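Local coordinates for L-hydantoinase (Arthrobacter aurescens, PDB 1GKR), which hydrolyses the ring amide bond of hydantoins, preferring aryl- over alkyl-substituted ones, at a centre of two zinc ions in each subunit of a homotetramer, at residues Q194-Y208 with G324-L336. Residues are numbered along the deposited sequence; the frame is centred on the assembly and turned at random.
Sequences QKQIKAAGGKDMAAY and GWKDVWKAGNGAL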
loop_
_atom_site.group_PDB
_atom_site.type_symbol
_atom_site.label_atom_id
_atom_site.label_comp_id
_atom_site.label_asym_id
_atom_site.label_seq_id
_atom_site.Cartn_x
_atom_site.Cartn_y
_atom_site.Cartn_z
ATOM N N GLN A 194 24.051 6.512 -20.930
ATOM C CA GLN A 194 25.195 7.345 -21.292
ATOM C C GLN A 194 25.409 7.325 -22.789
ATOM O O GLN A 194 25.630 8.368 -23.406
ATOM C CB GLN A 194 26.465 6.849 -20.625
ATOM C CG GLN A 194 26.783 7.521 -19.322
ATOM C CD GLN A 194 27.959 6.877 -18.630
ATOM O OE1 GLN A 194 28.377 7.322 -17.569
ATOM N NE2 GLN A 194 28.497 5.816 -19.227
ATOM N N LYS A 195 25.356 6.126 -23.367
ATOM C CA LYS A 195 25.546 5.973 -24.798
ATOM C C LYS A 195 24.470 6.709 -25.560
ATOM O O LYS A 195 24.779 7.459 -26.475
ATOM C CB LYS A 195 25.567 4.496 -25.198
ATOM C CG LYS A 195 26.774 3.761 -24.644
ATOM C CD LYS A 195 27.045 2.427 -25.345
ATOM C CE LYS A 195 28.358 1.791 -24.827
ATOM N NZ LYS A 195 28.825 0.582 -25.590
ATOM N N GLN A 196 23.211 6.522 -25.184
ATOM C CA GLN A 196 22.139 7.206 -25.894
ATOM C C GLN A 196 22.346 8.717 -25.819
ATOM O O GLN A 196 22.332 9.398 -26.843
ATOM C CB GLN A 196 20.766 6.859 -25.307
ATOM C CG GLN A 196 20.481 5.370 -25.144
ATOM C CD GLN A 196 18.995 5.069 -24.932
ATOM O OE1 GLN A 196 18.253 5.881 -24.363
ATOM N NE2 GLN A 196 18.560 3.890 -25.379
ATOM N N ILE A 197 22.553 9.230 -24.607
ATOM C CA ILE A 197 22.744 10.663 -24.392
ATOM C C ILE A 197 23.985 11.237 -25.067
ATOM O O ILE A 197 23.927 12.327 -25.642
ATOM C CB ILE A 197 22.760 10.992 -22.880
ATOM C CG1 ILE A 197 21.335 10.890 -22.332
ATOM C CG2 ILE A 197 23.299 12.386 -22.637
ATOM C CD1 ILE A 197 21.238 10.987 -20.835
ATOM N N LYS A 198 25.105 10.525 -24.999
ATOM C CA LYS A 198 26.317 11.007 -25.648
ATOM C C LYS A 198 26.080 11.067 -27.151
ATOM O O LYS A 198 26.436 12.043 -27.808
ATOM C CB LYS A 198 27.513 10.099 -25.335
ATOM C CG LYS A 198 28.388 10.634 -24.209
ATOM C CD LYS A 198 29.571 9.735 -23.912
ATOM C CE LYS A 198 29.472 9.135 -22.519
ATOM N NZ LYS A 198 30.604 8.201 -22.220
ATOM N N ALA A 199 25.459 10.028 -27.695
ATOM C CA ALA A 199 25.173 9.983 -29.122
ATOM C C ALA A 199 24.353 11.196 -29.569
ATOM O O ALA A 199 24.577 11.742 -30.642
ATOM C CB ALA A 199 24.437 8.709 -29.463
ATOM N N ALA A 200 23.396 11.613 -28.752
ATOM C CA ALA A 200 22.572 12.763 -29.094
ATOM C C ALA A 200 23.365 14.040 -28.858
ATOM O O ALA A 200 22.822 15.138 -28.916
ATOM C CB ALA A 200 21.304 12.770 -28.246
ATOM N N GLY A 201 24.652 13.890 -28.569
ATOM C CA GLY A 201 25.494 15.049 -28.339
ATOM C C GLY A 201 25.305 15.820 -27.040
ATOM O O GLY A 201 25.480 17.034 -27.011
ATOM N N GLY A 202 24.948 15.132 -25.960
ATOM C CA GLY A 202 24.784 15.820 -24.692
ATOM C C GLY A 202 26.117 15.904 -23.968
ATOM O O GLY A 202 26.819 14.901 -23.853
ATOM N N LYS A 203 26.480 17.094 -23.499
ATOM C CA LYS A 203 27.735 17.287 -22.775
ATOM C C LYS A 203 27.496 18.165 -21.552
ATOM O O LYS A 203 28.439 18.574 -20.881
ATOM C CB LYS A 203 28.779 17.950 -23.676
ATOM C CG LYS A 203 29.308 17.078 -24.804
ATOM C CD LYS A 203 30.368 17.824 -25.608
ATOM C CE LYS A 203 31.047 16.911 -26.628
ATOM N NZ LYS A 203 32.093 17.630 -27.430
ATOM N N ASP A 204 26.213 18.440 -21.301
ATOM C CA ASP A 204 25.683 19.253 -20.193
ATOM C C ASP A 204 25.878 18.649 -18.817
ATOM O O ASP A 204 26.362 17.536 -18.659
ATOM C CB ASP A 204 24.164 19.361 -20.299
ATOM C CG ASP A 204 23.712 20.441 -21.191
ATOM O OD1 ASP A 204 24.170 21.587 -21.009
ATOM O OD2 ASP A 204 22.868 20.135 -22.059
ATOM N N MET A 205 25.439 19.406 -17.818
ATOM C CA MET A 205 25.416 18.921 -16.456
ATOM C C MET A 205 24.023 18.280 -16.510
ATOM O O MET A 205 23.758 17.240 -15.898
ATOM C CB MET A 205 25.425 20.068 -15.451
ATOM C CG MET A 205 26.766 20.273 -14.798
ATOM S SD MET A 205 27.422 18.745 -14.087
ATOM C CE MET A 205 26.490 18.662 -12.564
ATOM N N ALA A 206 23.145 18.909 -17.286
ATOM C CA ALA A 206 21.790 18.418 -17.473
ATOM C C ALA A 206 21.869 17.046 -18.122
ATOM O O ALA A 206 21.153 16.118 -17.735
ATOM C CB ALA A 206 21.021 19.356 -18.355
ATOM N N ALA A 207 22.740 16.921 -19.115
ATOM C CA ALA A 207 22.915 15.650 -19.798
ATOM C C ALA A 207 23.392 14.579 -18.805
ATOM O O ALA A 207 22.991 13.407 -18.879
ATOM C CB ALA A 207 23.923 15.810 -20.920
ATOM N N TYR A 208 24.260 14.988 -17.885
ATOM C CA TYR A 208 24.781 14.075 -16.892
ATOM C C TYR A 208 23.642 13.539 -16.023
ATOM O O TYR A 208 23.428 12.330 -15.943
ATOM C CB TYR A 208 25.815 14.784 -16.020
ATOM C CG TYR A 208 26.199 13.989 -14.801
ATOM C CD1 TYR A 208 26.761 12.721 -14.923
ATOM C CD2 TYR A 208 25.948 14.476 -13.524
ATOM C CE1 TYR A 208 27.059 11.956 -13.805
ATOM C CE2 TYR A 208 26.243 13.711 -12.392
ATOM C CZ TYR A 208 26.797 12.454 -12.543
ATOM O OH TYR A 208 27.092 11.697 -11.433
ATOM N N GLY A 324 35.491 19.726 -17.134
ATOM C CA GLY A 324 34.064 19.460 -17.110
ATOM C C GLY A 324 33.210 20.607 -17.612
ATOM O O GLY A 324 32.071 20.395 -18.028
ATOM N N TRP A 325 33.749 21.822 -17.575
ATOM C CA TRP A 325 33.007 22.989 -18.039
ATOM C C TRP A 325 32.587 22.870 -19.497
ATOM O O TRP A 325 31.492 23.290 -19.867
ATOM C CB TRP A 325 33.840 24.254 -17.886
ATOM C CG TRP A 325 34.041 24.683 -16.480
ATOM C CD1 TRP A 325 35.200 24.622 -15.768
ATOM C CD2 TRP A 325 33.057 25.247 -15.601
ATOM N NE1 TRP A 325 35.003 25.115 -14.495
ATOM C CE2 TRP A 325 33.697 25.503 -14.367
ATOM C CE3 TRP A 325 31.698 25.557 -15.735
ATOM C CZ2 TRP A 325 33.025 26.055 -13.272
ATOM C CZ3 TRP A 325 31.025 26.108 -14.639
ATOM C CH2 TRP A 325 31.693 26.348 -13.427
ATOM N N LYS A 326 33.457 22.291 -20.318
ATOM C CA LYS A 326 33.179 22.150 -21.744
ATOM C C LYS A 326 32.613 20.781 -22.112
ATOM O O LYS A 326 31.784 20.662 -23.013
ATOM C CB LYS A 326 34.460 22.412 -22.543
ATOM C CG LYS A 326 35.190 23.700 -22.156
ATOM C CD LYS A 326 36.609 23.728 -22.722
ATOM C CE LYS A 326 37.436 24.860 -22.105
ATOM N NZ LYS A 326 38.876 24.833 -22.532
ATOM N N ASP A 327 33.077 19.748 -21.421
ATOM C CA ASP A 327 32.606 18.389 -21.670
ATOM C C ASP A 327 32.459 17.696 -20.314
ATOM O O ASP A 327 33.450 17.276 -19.705
ATOM C CB ASP A 327 33.604 17.637 -22.554
ATOM C CG ASP A 327 33.180 16.207 -22.828
ATOM O OD1 ASP A 327 33.020 15.452 -21.851
ATOM O OD2 ASP A 327 33.009 15.832 -24.010
ATOM N N VAL A 328 31.210 17.590 -19.857
ATOM C CA VAL A 328 30.869 16.994 -18.566
ATOM C C VAL A 328 31.429 15.586 -18.329
ATOM O O VAL A 328 31.874 15.267 -17.228
ATOM C CB VAL A 328 29.324 16.961 -18.377
ATOM C CG1 VAL A 328 28.719 15.708 -19.031
ATOM C CG2 VAL A 328 28.988 17.026 -16.913
ATOM N N TRP A 329 31.413 14.752 -19.364
ATOM C CA TRP A 329 31.896 13.388 -19.243
ATOM C C TRP A 329 33.384 13.297 -18.909
ATOM O O TRP A 329 33.899 12.202 -18.693
ATOM C CB TRP A 329 31.628 12.608 -20.532
ATOM C CG TRP A 329 30.247 12.795 -21.057
ATOM C CD1 TRP A 329 29.879 13.510 -22.156
ATOM C CD2 TRP A 329 29.032 12.343 -20.449
ATOM N NE1 TRP A 329 28.508 13.540 -22.269
ATOM C CE2 TRP A 329 27.964 12.832 -21.231
ATOM C CE3 TRP A 329 28.743 11.576 -19.312
ATOM C CZ2 TRP A 329 26.633 12.581 -20.916
ATOM C CZ3 TRP A 329 27.423 11.326 -18.997
ATOM C CH2 TRP A 329 26.380 11.828 -19.796
ATOM N N LYS A 330 34.083 14.426 -18.841
ATOM C CA LYS A 330 35.515 14.375 -18.545
ATOM C C LYS A 330 35.874 14.899 -17.170
ATOM O O LYS A 330 37.047 15.107 -16.858
ATOM C CB LYS A 330 36.306 15.129 -19.610
ATOM C CG LYS A 330 36.174 14.486 -20.981
ATOM C CD LYS A 330 37.160 15.081 -21.983
ATOM C CE LYS A 330 36.908 14.507 -23.399
ATOM N NZ LYS A 330 37.671 15.256 -24.501
ATOM N N ALA A 331 34.856 15.116 -16.350
ATOM C CA ALA A 331 35.068 15.587 -14.995
ATOM C C ALA A 331 34.715 14.421 -14.079
ATOM O O ALA A 331 33.792 13.651 -14.372
ATOM C CB ALA A 331 34.178 16.784 -14.718
ATOM N N GLY A 332 35.458 14.270 -12.986
ATOM C CA GLY A 332 35.172 13.183 -12.063
ATOM C C GLY A 332 34.124 13.547 -11.027
ATOM O O GLY A 332 33.840 14.719 -10.801
ATOM N N ASN A 333 33.545 12.539 -10.391
ATOM C CA ASN A 333 32.530 12.774 -9.369
ATOM C C ASN A 333 33.137 13.077 -8.002
ATOM O O ASN A 333 34.210 12.570 -7.655
ATOM C CB ASN A 333 31.610 11.556 -9.226
ATOM C CG ASN A 333 30.855 11.243 -10.499
ATOM O OD1 ASN A 333 30.545 12.139 -11.291
ATOM N ND2 ASN A 333 30.533 9.969 -10.699
ATOM N N GLY A 334 32.449 13.896 -7.221
ATOM C CA GLY A 334 32.952 14.185 -5.899
ATOM C C GLY A 334 32.877 15.633 -5.502
ATOM O O GLY A 334 32.801 16.517 -6.347
ATOM N N ALA A 335 32.896 15.871 -4.199
ATOM C CA ALA A 335 32.856 17.223 -3.679
ATOM C C ALA A 335 33.370 17.179 -2.264
ATOM O O ALA A 335 33.098 16.222 -1.554
ATOM C CB ALA A 335 31.442 17.751 -3.695
ATOM N N LEU A 336 34.135 18.193 -1.866
ATOM C CA LEU A 336 34.648 18.268 -0.497
ATOM C C LEU A 336 33.454 18.681 0.344
ATOM O O LEU A 336 32.513 19.271 -0.179
ATOM C CB LEU A 336 35.754 19.319 -0.387
ATOM C CG LEU A 336 36.985 19.059 -1.258
ATOM C CD1 LEU A 336 38.003 20.151 -1.048
ATOM C CD2 LEU A 336 37.605 17.734 -0.892
#
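Trp329, from the loop between strand 313-314 and helix 341-350, enters the angle between helices 187-199 and 205-211, where Gly202 holds its edge and Lys198 lies over one face. Trp329 NE1 gives its N-H to Gly202 O at 2.7 Å, a nearly straight bond (164°) with the oxygen almost in the ring plane. That carbonyl is presented just where a Schellman motif, with Gly201 at positive phi, ends the first helix. Lys198 uses its aliphatic part, its CG 3.7 Å from the centroid of the five-membered ring of Trp329 in a CH-pi contact; a bend at chi3 (-115°) turns the chain so that CE also stays above the indole. Val328 CG1, of the same loop, covers the opposite face. The benzo end, which needs apolar neighbours, meets Ile197 CG2 at Trp329 CZ2 (3.8 Å) and the edge of the Tyr208 ring. Beside it Val328, compact and branched, fits against residues 203-205, its CG2 touching Met205 SD, while its backbone N donates to Lys203 O (3.1 Å). Tyr208 OH donates to Val284 O and also lies 3.5 Å from Asn333 OD1; the Asn333 side chain is about 7 Å from that of the zinc ligand His183.

The outer margin is looser. Exposed Lys203 carries its extended chain obliquely across Asp327, but NZ stays 4.0 Å from OD2, a long salt bridge at best. Replacing Trp329 by an alanine is likely to leave Gly202 O without its indole donor and open a gap between Lys198, Ile197 and Val328. The chemistry thus implies that one amphipathic ring, polar at NE1 and apolar elsewhere, joins this loop of the TIM-barrel amidohydrolase to the connection between the two helices, while the long Lys203-Asp327 pair at the surface probably contributes less.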